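Local atomic coordinates of gastrodianin-4 (Gastrodia elata, PDB entry 1XD6), a protein that probably binds mannose as a monomeric bulb-type lectin of an orchid and probably acts against fungi. Residues Asn61-Ser66 against Met71-Thr76; Asn92-Asp97 against Ile103-Thr108. All coordinates share one frame; numbering follows the deposited sequence.

Interaction 1: residues Asn61-Ser66 against Met71-Thr76; sequences NLVIYS and MWASNT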
ATOM      1  N   ASN A  61      10.271  -0.831   0.447  1.00 24.30           N
ATOM      2  CA  ASN A  61       9.631   0.489   0.484  1.00 23.11           C
ATOM      3  C   ASN A  61       8.315   0.434  -0.301  1.00 21.88           C
ATOM      4  O   ASN A  61       8.281  -0.048  -1.436  1.00 20.88           O
ATOM      5  CB  ASN A  61      10.561   1.542  -0.135  1.00 23.99           C
ATOM      6  CG  ASN A  61      10.716   2.794   0.723  1.00 26.59           C
ATOM      7  OD1 ASN A  61      10.143   2.913   1.810  1.00 28.65           O
ATOM      8  ND2 ASN A  61      11.499   3.752   0.218  1.00 30.38           N
ATOM      9  N   LEU A  62       7.235   0.905   0.315  1.00 19.91           N
ATOM     10  CA  LEU A  62       5.985   1.122  -0.400  1.00 18.77           C
ATOM     11  C   LEU A  62       5.999   2.565  -0.905  1.00 17.95           C
ATOM     12  O   LEU A  62       6.195   3.466  -0.121  1.00 17.80           O
ATOM     13  CB  LEU A  62       4.802   0.883   0.539  1.00 18.88           C
ATOM     14  CG  LEU A  62       3.421   0.795  -0.087  1.00 19.90           C
ATOM     15  CD1 LEU A  62       3.343  -0.411  -1.022  1.00 17.11           C
ATOM     16  CD2 LEU A  62       2.337   0.758   1.025  1.00 18.78           C
ATOM     17  N   VAL A  63       5.830   2.782  -2.211  1.00 17.59           N
ATOM     18  CA  VAL A  63       5.987   4.123  -2.787  1.00 16.69           C
ATOM     19  C   VAL A  63       4.886   4.430  -3.791  1.00 16.96           C
ATOM     20  O   VAL A  63       4.590   3.614  -4.669  1.00 17.26           O
ATOM     21  CB  VAL A  63       7.374   4.312  -3.492  1.00 17.00           C
ATOM     22  CG1 VAL A  63       7.563   5.779  -3.964  1.00 16.11           C
ATOM     23  CG2 VAL A  63       8.541   3.875  -2.593  1.00 15.73           C
ATOM     24  N   ILE A  64       4.283   5.609  -3.657  1.00 16.85           N
ATOM     25  CA  ILE A  64       3.370   6.147  -4.666  1.00 16.76           C
ATOM     26  C   ILE A  64       4.196   6.961  -5.673  1.00 16.58           C
ATOM     27  O   ILE A  64       4.923   7.864  -5.276  1.00 16.65           O
ATOM     28  CB  ILE A  64       2.291   7.047  -4.010  1.00 17.25           C
ATOM     29  CG1 ILE A  64       1.451   6.258  -2.991  1.00 16.82           C
ATOM     30  CG2 ILE A  64       1.368   7.689  -5.086  1.00 16.29           C
ATOM     31  CD1 ILE A  64       0.554   7.149  -2.069  1.00 18.99           C
ATOM     32  N   TYR A  65       4.093   6.606  -6.957  1.00 16.37           N
ATOM     33  CA  TYR A  65       4.734   7.335  -8.062  1.00 16.42           C
ATOM     34  C   TYR A  65       3.702   8.047  -8.920  1.00 16.40           C
ATOM     35  O   TYR A  65       2.581   7.559  -9.098  1.00 16.31           O
ATOM     36  CB  TYR A  65       5.549   6.398  -8.977  1.00 16.33           C
ATOM     37  CG  TYR A  65       6.833   5.919  -8.365  1.00 16.47           C
ATOM     38  CD1 TYR A  65       7.975   6.707  -8.391  1.00 16.89           C
ATOM     39  CD2 TYR A  65       6.896   4.681  -7.726  1.00 15.28           C
ATOM     40  CE1 TYR A  65       9.163   6.266  -7.815  1.00 17.01           C
ATOM     41  CE2 TYR A  65       8.071   4.232  -7.142  1.00 15.19           C
ATOM     42  CZ  TYR A  65       9.197   5.031  -7.187  1.00 15.99           C
ATOM     43  OH  TYR A  65      10.365   4.603  -6.607  1.00 16.19           O
ATOM     44  N   SER A  66       4.087   9.201  -9.444  1.00 15.90           N
ATOM     45  CA  SER A  66       3.327   9.872 -10.490  1.00 17.00           C
ATOM     46  C   SER A  66       4.367  10.141 -11.545  1.00 17.44           C
ATOM     47  O   SER A  66       5.264  10.949 -11.328  1.00 17.44           O
ATOM     48  CB  SER A  66       2.746  11.188  -9.991  1.00 16.67           C
ATOM     49  OG  SER A  66       2.070  11.869 -11.032  1.00 15.11           O
ATOM     50  N   MET A  71       5.707  10.391  -4.739  1.00 19.25           N
ATOM     51  CA  MET A  71       4.742  11.263  -4.076  1.00 19.12           C
ATOM     52  C   MET A  71       4.732  11.022  -2.564  1.00 18.96           C
ATOM     53  O   MET A  71       4.454  11.938  -1.770  1.00 19.17           O
ATOM     54  CB  MET A  71       3.346  11.015  -4.636  1.00 19.46           C
ATOM     55  CG  MET A  71       3.172  11.392  -6.111  1.00 22.62           C
ATOM     56  SD  MET A  71       3.388  13.176  -6.400  1.00 27.99           S
ATOM     57  CE  MET A  71       5.007  13.236  -7.102  1.00 25.89           C
ATOM     58  N   TRP A  72       5.054   9.789  -2.177  1.00 17.78           N
ATOM     59  CA  TRP A  72       4.922   9.325  -0.801  1.00 16.97           C
ATOM     60  C   TRP A  72       5.677   8.018  -0.676  1.00 16.44           C
ATOM     61  O   TRP A  72       5.664   7.211  -1.596  1.00 16.05           O
ATOM     62  CB  TRP A  72       3.448   9.083  -0.486  1.00 16.23           C
ATOM     63  CG  TRP A  72       3.166   8.607   0.914  1.00 17.93           C
ATOM     64  CD1 TRP A  72       2.882   9.386   2.006  1.00 17.53           C
ATOM     65  CD2 TRP A  72       3.123   7.247   1.368  1.00 17.47           C
ATOM     66  NE1 TRP A  72       2.674   8.591   3.108  1.00 19.47           N
ATOM     67  CE2 TRP A  72       2.808   7.275   2.747  1.00 18.39           C
ATOM     68  CE3 TRP A  72       3.314   5.998   0.744  1.00 18.03           C
ATOM     69  CZ2 TRP A  72       2.688   6.115   3.520  1.00 17.63           C
ATOM     70  CZ3 TRP A  72       3.205   4.836   1.520  1.00 20.67           C
ATOM     71  CH2 TRP A  72       2.884   4.909   2.890  1.00 19.73           C
ATOM     72  N   ALA A  73       6.328   7.809   0.462  1.00 16.67           N
ATOM     73  CA  ALA A  73       7.040   6.559   0.736  1.00 17.73           C
ATOM     74  C   ALA A  73       6.843   6.118   2.178  1.00 18.35           C
ATOM     75  O   ALA A  73       6.749   6.955   3.095  1.00 17.99           O
ATOM     76  CB  ALA A  73       8.542   6.719   0.441  1.00 17.49           C
ATOM     77  N   SER A  74       6.828   4.805   2.378  1.00 18.58           N
ATOM     78  CA  SER A  74       6.715   4.231   3.715  1.00 20.04           C
ATOM     79  C   SER A  74       8.011   4.429   4.520  1.00 21.31           C
ATOM     80  O   SER A  74       7.997   4.319   5.754  1.00 21.91           O
ATOM     81  CB  SER A  74       6.385   2.742   3.617  1.00 19.07           C
ATOM     82  OG  SER A  74       7.357   2.080   2.822  1.00 19.02           O
ATOM     83  N   ASN A  75       9.114   4.698   3.819  1.00 22.21           N
ATOM     84  CA  ASN A  75      10.422   4.953   4.430  1.00 24.69           C
ATOM     85  C   ASN A  75      10.890   3.775   5.297  1.00 26.91           C
ATOM     86  O   ASN A  75      11.371   3.965   6.412  1.00 26.64           O
ATOM     87  CB  ASN A  75      10.423   6.265   5.243  1.00 23.40           C
ATOM     88  CG  ASN A  75      10.341   7.513   4.364  1.00 24.19           C
ATOM     89  OD1 ASN A  75       9.958   8.587   4.834  1.00 24.34           O
ATOM     90  ND2 ASN A  75      10.715   7.385   3.098  1.00 18.49           N
ATOM     91  N   THR A  76      10.717   2.571   4.764  1.00 30.40           N
ATOM     92  CA  THR A  76      11.119   1.340   5.424  1.00 34.42           C
ATOM     93  C   THR A  76      12.083   0.689   4.488  1.00 36.82           C
ATOM     94  O   THR A  76      11.797  -0.349   3.882  1.00 37.20           O
ATOM     95  CB  THR A  76       9.923   0.413   5.686  1.00 34.09           C
ATOM     96  OG1 THR A  76       9.159   0.249   4.477  1.00 35.49           O
ATOM     97  CG2 THR A  76       8.954   1.068   6.668  1.00 35.45           C
TER
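Met71, inside strand 69-73, gives its backbone N to Ile64 O (2.7 Å, 178° at the hydrogen). CG, turned away from the carbonyl carbon, lies alongside Ser66 CB while CB meets Ile64 CG2; the chain then bends at its next two torsions, and a flexible unbranched thioether suits this partly exposed position. Trp72 follows, its O taking the N-H of Ile64. With CG anti to the backbone N (chi1 -180°), the indole runs on toward Leu62, on the face that also carries Ile64: Ile64 CD1 lies 3.8 Å from Trp72 CB, and Leu62 CD2 reaches Trp72 CZ3 at 4.2 Å. Leu62 and Ile64 also pack against strand 52-56, the neighbour on the other side of strand 62-66. This antiparallel hairpin, strands 62-66 and 69-73, forms the edge of one of the three four-stranded sheets of the bulb-type lectin fold, a beta-prism II. Ala73 faces Val63 in a non-hydrogen-bonded pair on the other side of the sheet, where its small methyl touches Val63 CG2. At Ser74 the strand has ended: its N binds Leu62 O in the carbonyl plane, and Ser74 OG, placed between N and carbonyl carbon (chi1 56°), accepts the N-H of Leu62 (N to OG 2.8 Å), replacing a backbone carbonyl. Past Asn75, which has positive phi, Thr76 N donates to Asn61 OD1 (3.0 Å) from above the amide plane, while Thr76 OG1 bonds Gly60 O.

Interaction 2: residues Asn92-Asp97 against Ile103-Thr108; sequences NVVIYD and IWASGT
Ile95 and Ile103 mesh branch to branch: Ile95 CG2 rests against the CG1-CD1 arm of Ile103, 3.6 Å from CD1. Ile103 offers that arm because its CG1 stands between the backbone N and the carbonyl carbon (chi1 71°), while its CG2 approaches Asp97, whose carboxylate takes the backbone N-H of Ser99 and of Asn101 and a salt bridge from Arg78. The other arm of Ile95 ends in CD1, a bump that fills the angle between CB and the six-membered ring of Trp104, 3.8 Å from Trp104 CB. Beta-branched residues suit this strand, since they are broad close to the backbone. On the other face Val94 pairs with Ala105, whose small methyl leaves room for Asn92 ND2, 3.8 Å from Ala105 CB. Val93 CB rests on Ser106 OG, and that hydroxyl receives Val93 N-H (N to OG 3.1 Å) and gives its own proton to Thr108 OG1 (2.7 Å). At this end of the hairpin Asn92 OD1 bonds Thr108 N at 3.0 Å, with a weak bond from Gly107 N; Gly107 has positive phi, a conformation glycine adopts easily. The chemistry thus divides the hairpin: hydrocarbon interlocking at the Ile103 end, and at the other a Ser-Asn-Thr network that prolongs the ladder with side-chain oxygens where strand pairing has stopped.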
ATOM      1  N   ASN A  92      -5.382  -4.705   9.627  1.00 20.84           N
ATOM      2  CA  ASN A  92      -4.058  -4.086   9.513  1.00 20.93           C
ATOM      3  C   ASN A  92      -3.539  -4.291   8.087  1.00 20.36           C
ATOM      4  O   ASN A  92      -3.822  -5.315   7.451  1.00 19.89           O
ATOM      5  CB  ASN A  92      -3.078  -4.701  10.513  1.00 21.24           C
ATOM      6  CG  ASN A  92      -2.117  -3.675  11.137  1.00 22.26           C
ATOM      7  OD1 ASN A  92      -2.179  -2.469  10.878  1.00 23.76           O
ATOM      8  ND2 ASN A  92      -1.223  -4.170  11.972  1.00 22.94           N
ATOM      9  N   VAL A  93      -2.798  -3.309   7.585  1.00 19.47           N
ATOM     10  CA  VAL A  93      -2.094  -3.467   6.330  1.00 19.14           C
ATOM     11  C   VAL A  93      -0.615  -3.496   6.692  1.00 18.67           C
ATOM     12  O   VAL A  93      -0.114  -2.581   7.315  1.00 18.17           O
ATOM     13  CB  VAL A  93      -2.392  -2.303   5.353  1.00 19.00           C
ATOM     14  CG1 VAL A  93      -1.540  -2.420   4.086  1.00 19.44           C
ATOM     15  CG2 VAL A  93      -3.893  -2.261   5.004  1.00 20.02           C
ATOM     16  N   VAL A  94       0.082  -4.547   6.289  1.00 18.45           N
ATOM     17  CA  VAL A  94       1.411  -4.797   6.818  1.00 18.45           C
ATOM     18  C   VAL A  94       2.325  -5.143   5.659  1.00 18.51           C
ATOM     19  O   VAL A  94       1.897  -5.791   4.702  1.00 18.14           O
ATOM     20  CB  VAL A  94       1.390  -6.001   7.839  1.00 18.42           C
ATOM     21  CG1 VAL A  94       2.793  -6.261   8.433  1.00 18.45           C
ATOM     22  CG2 VAL A  94       0.336  -5.793   8.961  1.00 18.59           C
ATOM     23  N   ILE A  95       3.573  -4.683   5.737  1.00 19.01           N
ATOM     24  CA  ILE A  95       4.625  -5.161   4.843  1.00 19.03           C
ATOM     25  C   ILE A  95       5.476  -6.165   5.616  1.00 20.17           C
ATOM     26  O   ILE A  95       6.017  -5.838   6.686  1.00 20.01           O
ATOM     27  CB  ILE A  95       5.531  -3.989   4.300  1.00 19.65           C
ATOM     28  CG1 ILE A  95       4.725  -2.976   3.465  1.00 18.78           C
ATOM     29  CG2 ILE A  95       6.712  -4.557   3.461  1.00 16.88           C
ATOM     30  CD1 ILE A  95       5.449  -1.599   3.307  1.00 18.91           C
ATOM     31  N   TYR A  96       5.592  -7.374   5.065  1.00 20.93           N
ATOM     32  CA  TYR A  96       6.420  -8.434   5.646  1.00 22.32           C
ATOM     33  C   TYR A  96       7.685  -8.678   4.819  1.00 23.95           C
ATOM     34  O   TYR A  96       7.673  -8.492   3.605  1.00 24.35           O
ATOM     35  CB  TYR A  96       5.622  -9.735   5.728  1.00 21.74           C
ATOM     36  CG  TYR A  96       4.564  -9.762   6.816  1.00 21.05           C
ATOM     37  CD1 TYR A  96       4.921  -9.924   8.151  1.00 22.16           C
ATOM     38  CD2 TYR A  96       3.212  -9.661   6.504  1.00 20.80           C
ATOM     39  CE1 TYR A  96       3.962  -9.961   9.151  1.00 23.98           C
ATOM     40  CE2 TYR A  96       2.234  -9.692   7.498  1.00 22.81           C
ATOM     41  CZ  TYR A  96       2.619  -9.858   8.815  1.00 24.09           C
ATOM     42  OH  TYR A  96       1.687  -9.884   9.804  1.00 22.92           O
ATOM     43  N   ASP A  97       8.767  -9.092   5.481  1.00 25.74           N
ATOM     44  CA  ASP A  97      10.005  -9.475   4.799  1.00 27.45           C
ATOM     45  C   ASP A  97      10.000 -10.989   4.510  1.00 28.89           C
ATOM     46  O   ASP A  97       8.994 -11.664   4.766  1.00 28.67           O
ATOM     47  CB  ASP A  97      11.243  -9.029   5.599  1.00 27.44           C
ATOM     48  CG  ASP A  97      11.337  -9.678   6.988  1.00 28.65           C
ATOM     49  OD1 ASP A  97      10.738 -10.748   7.212  1.00 27.77           O
ATOM     50  OD2 ASP A  97      12.001  -9.182   7.925  1.00 29.80           O
ATOM     51  N   ILE A 103       7.787  -5.137   8.862  1.00 25.17           N
ATOM     52  CA  ILE A 103       8.666  -3.963   8.804  1.00 24.78           C
ATOM     53  C   ILE A 103       7.893  -2.633   8.769  1.00 24.63           C
ATOM     54  O   ILE A 103       8.451  -1.582   9.087  1.00 24.79           O
ATOM     55  CB  ILE A 103       9.664  -4.063   7.620  1.00 24.93           C
ATOM     56  CG1 ILE A 103       8.948  -3.875   6.278  1.00 25.07           C
ATOM     57  CG2 ILE A 103      10.440  -5.403   7.688  1.00 24.80           C
ATOM     58  CD1 ILE A 103       9.874  -3.806   5.073  1.00 26.72           C
ATOM     59  N   TRP A 104       6.608  -2.689   8.410  1.00 23.63           N
ATOM     60  CA  TRP A 104       5.745  -1.519   8.379  1.00 23.15           C
ATOM     61  C   TRP A 104       4.302  -1.991   8.585  1.00 23.10           C
ATOM     62  O   TRP A 104       3.921  -3.052   8.090  1.00 22.72           O
ATOM     63  CB  TRP A 104       5.893  -0.773   7.030  1.00 23.29           C
ATOM     64  CG  TRP A 104       5.063   0.507   6.924  1.00 23.42           C
ATOM     65  CD1 TRP A 104       5.432   1.771   7.318  1.00 21.97           C
ATOM     66  CD2 TRP A 104       3.744   0.630   6.386  1.00 21.90           C
ATOM     67  NE1 TRP A 104       4.421   2.663   7.065  1.00 20.72           N
ATOM     68  CE2 TRP A 104       3.367   1.990   6.500  1.00 22.15           C
ATOM     69  CE3 TRP A 104       2.832  -0.275   5.824  1.00 22.60           C
ATOM     70  CZ2 TRP A 104       2.126   2.467   6.067  1.00 22.48           C
ATOM     71  CZ3 TRP A 104       1.578   0.198   5.403  1.00 22.47           C
ATOM     72  CH2 TRP A 104       1.247   1.561   5.526  1.00 23.09           C
ATOM     73  N   ALA A 105       3.512  -1.211   9.322  1.00 22.55           N
ATOM     74  CA  ALA A 105       2.086  -1.493   9.489  1.00 22.76           C
ATOM     75  C   ALA A 105       1.319  -0.180   9.454  1.00 22.73           C
ATOM     76  O   ALA A 105       1.853   0.842   9.842  1.00 22.66           O
ATOM     77  CB  ALA A 105       1.837  -2.207  10.800  1.00 23.09           C
ATOM     78  N   SER A 106       0.077  -0.209   8.978  1.00 22.63           N
ATOM     79  CA  SER A 106      -0.779   0.978   9.040  1.00 22.81           C
ATOM     80  C   SER A 106      -1.306   1.237  10.454  1.00 23.41           C
ATOM     81  O   SER A 106      -1.752   2.340  10.747  1.00 23.10           O
ATOM     82  CB  SER A 106      -1.948   0.845   8.067  1.00 22.40           C
ATOM     83  OG  SER A 106      -2.702  -0.327   8.336  1.00 20.86           O
ATOM     84  N   GLY A 107      -1.290   0.208  11.304  1.00 24.14           N
ATOM     85  CA  GLY A 107      -1.816   0.304  12.658  1.00 25.26           C
ATOM     86  C   GLY A 107      -3.326   0.415  12.715  1.00 25.98           C
ATOM     87  O   GLY A 107      -3.875   1.057  13.610  1.00 26.04           O
ATOM     88  N   THR A 108      -4.010  -0.206  11.757  1.00 26.66           N
ATOM     89  CA  THR A 108      -5.457  -0.078  11.673  1.00 27.06           C
ATOM     90  C   THR A 108      -6.174  -1.364  12.072  1.00 28.34           C
ATOM     91  O   THR A 108      -7.336  -1.564  11.718  1.00 28.47           O
ATOM     92  CB  THR A 108      -5.863   0.324  10.264  1.00 27.14           C
ATOM     93  OG1 THR A 108      -5.237  -0.567   9.334  1.00 25.41           O
ATOM     94  CG2 THR A 108      -5.298   1.695   9.910  1.00 26.46           C
TER

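Interaction 1 closes before interaction 2 opens along the chain, and their centres lie about 14 Å apart. Each is the outer hairpin of a different four-stranded antiparallel sheet, and both belong to the single bulb-type lectin domain. The hairpins follow one pattern, with Trp72 matching Trp104, Ser74 matching Ser106, and Asn61 matching Asn92, consistent with the internal repeats of this family. They also touch: Thr76 CG2 packs on Trp104 CB at 3.6 Å, and Leu62 CB meets Ile95 CD1 at 3.8 Å. The tail of interaction 1 therefore packs on the tryptophan of interaction 2, joining two faces of the prism inside this monomeric protein.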